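Long-range contact in L-lactate dehydrogenase (Trichomonas vaginalis, PDB 4UUL), which catalyses the NAD-dependent interconversion of pyruvate and L-lactate, within a superfamily that also includes the malate dehydrogenases: residues P131-C136 with W183-E188. The protein carries 1 engineered substitution. Residues are numbered along the deposited sequence; the frame is centred on the assembly and turned at random.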
loop_
_atom_site.group_PDB
_atom_site.type_symbol
_atom_site.label_atom_id
_atom_site.label_comp_id
_atom_site.label_asym_id
_atom_site.label_seq_id
_atom_site.Cartn_x
_atom_site.Cartn_y
_atom_site.Cartn_z
ATOM N N PRO B 131 -6.217 14.031 18.722
ATOM C CA PRO B 131 -7.193 13.112 19.308
ATOM C C PRO B 131 -8.470 13.054 18.453
ATOM O O PRO B 131 -9.147 14.062 18.300
ATOM C CB PRO B 131 -7.462 13.738 20.692
ATOM C CG PRO B 131 -7.234 15.226 20.492
ATOM C CD PRO B 131 -6.202 15.349 19.421
ATOM N N ASP B 132 -8.715 11.931 17.790
ATOM C CA ASP B 132 -9.636 11.897 16.677
ATOM C C ASP B 132 -11.096 12.162 17.063
ATOM O O ASP B 132 -11.771 12.925 16.379
ATOM C CB ASP B 132 -9.476 10.645 15.797
ATOM C CG ASP B 132 -9.687 9.358 16.513
ATOM O OD1 ASP B 132 -9.700 9.327 17.776
ATOM O OD2 ASP B 132 -9.795 8.356 15.808
ATOM N N ASN B 133 -11.636 11.558 18.133
ATOM C CA ASN B 133 -13.016 11.823 18.447
ATOM C C ASN B 133 -13.263 13.302 18.696
ATOM O O ASN B 133 -14.270 13.865 18.245
ATOM C CB ASN B 133 -13.473 11.087 19.724
ATOM C CG ASN B 133 -13.331 9.584 19.671
ATOM O OD1 ASN B 133 -12.222 9.050 19.474
ATOM N ND2 ASN B 133 -14.434 8.881 19.938
ATOM N N THR B 134 -12.381 13.924 19.460
ATOM C CA THR B 134 -12.573 15.333 19.801
ATOM C C THR B 134 -12.287 16.249 18.606
ATOM O O THR B 134 -13.065 17.175 18.358
ATOM C CB THR B 134 -11.780 15.728 21.006
ATOM O OG1 THR B 134 -12.314 14.971 22.093
ATOM C CG2 THR B 134 -11.872 17.219 21.314
ATOM N N ASN B 135 -11.259 15.920 17.803
ATOM C CA ASN B 135 -11.053 16.652 16.592
ATOM C C ASN B 135 -12.274 16.599 15.678
ATOM O O ASN B 135 -12.633 17.607 15.052
ATOM C CB ASN B 135 -9.838 16.094 15.854
ATOM C CG ASN B 135 -8.516 16.398 16.558
ATOM O OD1 ASN B 135 -8.405 17.321 17.358
ATOM N ND2 ASN B 135 -7.461 15.719 16.112
ATOM N N CYS B 136 -12.892 15.413 15.603
ATOM C CA CYS B 136 -14.072 15.232 14.787
ATOM C C CYS B 136 -15.235 16.123 15.274
ATOM O O CYS B 136 -15.901 16.798 14.507
ATOM C CB CYS B 136 -14.477 13.771 14.784
ATOM S SG CYS B 136 -15.814 13.343 13.644
ATOM N N TRP B 183 -15.488 0.635 21.991
ATOM C CA TRP B 183 -16.467 1.679 22.260
ATOM C C TRP B 183 -15.788 2.955 22.795
ATOM O O TRP B 183 -14.785 2.869 23.516
ATOM C CB TRP B 183 -17.466 1.264 23.355
ATOM C CG TRP B 183 -18.235 -0.002 23.239
ATOM C CD1 TRP B 183 -17.788 -1.264 23.497
ATOM C CD2 TRP B 183 -19.636 -0.120 22.974
ATOM N NE1 TRP B 183 -18.826 -2.162 23.404
ATOM C CE2 TRP B 183 -19.977 -1.483 23.090
ATOM C CE3 TRP B 183 -20.639 0.804 22.642
ATOM C CZ2 TRP B 183 -21.275 -1.938 22.910
ATOM C CZ3 TRP B 183 -21.945 0.348 22.518
ATOM C CH2 TRP B 183 -22.236 -1.004 22.634
ATOM N N GLY B 184 -16.412 4.091 22.531
ATOM C CA GLY B 184 -16.076 5.302 23.249
ATOM C C GLY B 184 -14.973 6.094 22.612
ATOM O O GLY B 184 -14.936 6.305 21.389
ATOM N N ASN B 185 -14.079 6.565 23.461
ATOM C CA ASN B 185 -12.938 7.411 23.068
ATOM C C ASN B 185 -11.747 6.549 22.702
ATOM O O ASN B 185 -11.627 5.449 23.091
ATOM C CB ASN B 185 -12.556 8.316 24.242
ATOM C CG ASN B 185 -11.760 9.536 23.834
ATOM O OD1 ASN B 185 -11.517 9.750 22.617
ATOM N ND2 ASN B 185 -11.297 10.315 24.823
ATOM N N HIS B 186 -10.781 7.157 22.057
ATOM C CA HIS B 186 -9.325 6.699 22.153
ATOM C C HIS B 186 -8.710 7.088 23.447
ATOM O O HIS B 186 -9.349 7.754 24.273
ATOM C CB HIS B 186 -8.524 7.254 21.031
ATOM C CG HIS B 186 -8.688 6.386 19.821
ATOM N ND1 HIS B 186 -9.297 6.811 18.669
ATOM C CD2 HIS B 186 -8.383 5.078 19.614
ATOM C CE1 HIS B 186 -9.270 5.841 17.770
ATOM N NE2 HIS B 186 -8.811 4.753 18.354
ATOM N N GLY B 187 -7.485 6.714 23.667
ATOM C CA GLY B 187 -6.784 7.011 24.890
ATOM C C GLY B 187 -7.123 5.993 25.901
ATOM O O GLY B 187 -7.703 4.913 25.601
ATOM N N GLU B 188 -6.789 6.369 27.118
ATOM C CA GLU B 188 -6.899 5.539 28.271
ATOM C C GLU B 188 -8.295 5.028 28.481
ATOM O O GLU B 188 -8.417 3.968 29.041
ATOM C CB GLU B 188 -6.397 6.304 29.511
ATOM C CG GLU B 188 -4.893 6.589 29.499
ATOM C CD GLU B 188 -4.400 7.284 30.755
ATOM O OE1 GLU B 188 -5.224 7.557 31.659
ATOM O OE2 GLU B 188 -3.186 7.555 30.833
HETATM O O HOH W 1 -12.490 6.402 19.246
HETATM O O HOH W 2 -10.592 12.137 21.408
#
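H186 turns the ring edge bearing ND1 to the carboxylate of D132, and the bond from ND1 to OD1 is short, 2.7 Å, with an N-H...O angle of 151°. OD1 receives it through its syn lone pair and lies close to the imidazole plane, while the carboxylate is twisted 32° from the ring. D132 reaches this position because CG stands between its own backbone N and carbonyl carbon (chi1 60°), which also lets OD1 take a weak bond from the backbone N of N133. At the far side of the ring, NE2 is hydrogen-bonded to D158, so both imidazole nitrogens have carboxylate partners.

At the next residue, ND2 of N133 is held by two backbone carbonyls: it donates to G184 O (3.0 Å), tilted from the carbonyl plane, and also to V284 O. Its OD1 sits 3.3 Å from OD1 of N185, two acceptors with no bond between them, their amide planes steeply turned against each other. Each oxygen has a water instead. One, over a face of the H186 ring toward its rim, bridges the contact, hydrogen-bonded to N133 OD1 (2.7 Å) and, at a longer 3.3 Å, to G184 O; another joins N185 OD1 (2.8 Å) to the backbone N of T134 at the first turn of helix 132-141. N185 ND2 turns instead to D319 of the long C-terminal helix 307-337.

The contact thus ties the start of a helix in the NAD-binding domain to the loop after strand 177-183 in the C-terminal domain. H186 is the predicted proton acceptor and D132 has been seen at an NADH site in this protein; the D132 and D158 bonds at the two ring nitrogens together fix the ring's rotation, consistent with an active site assembled where the two domains meet.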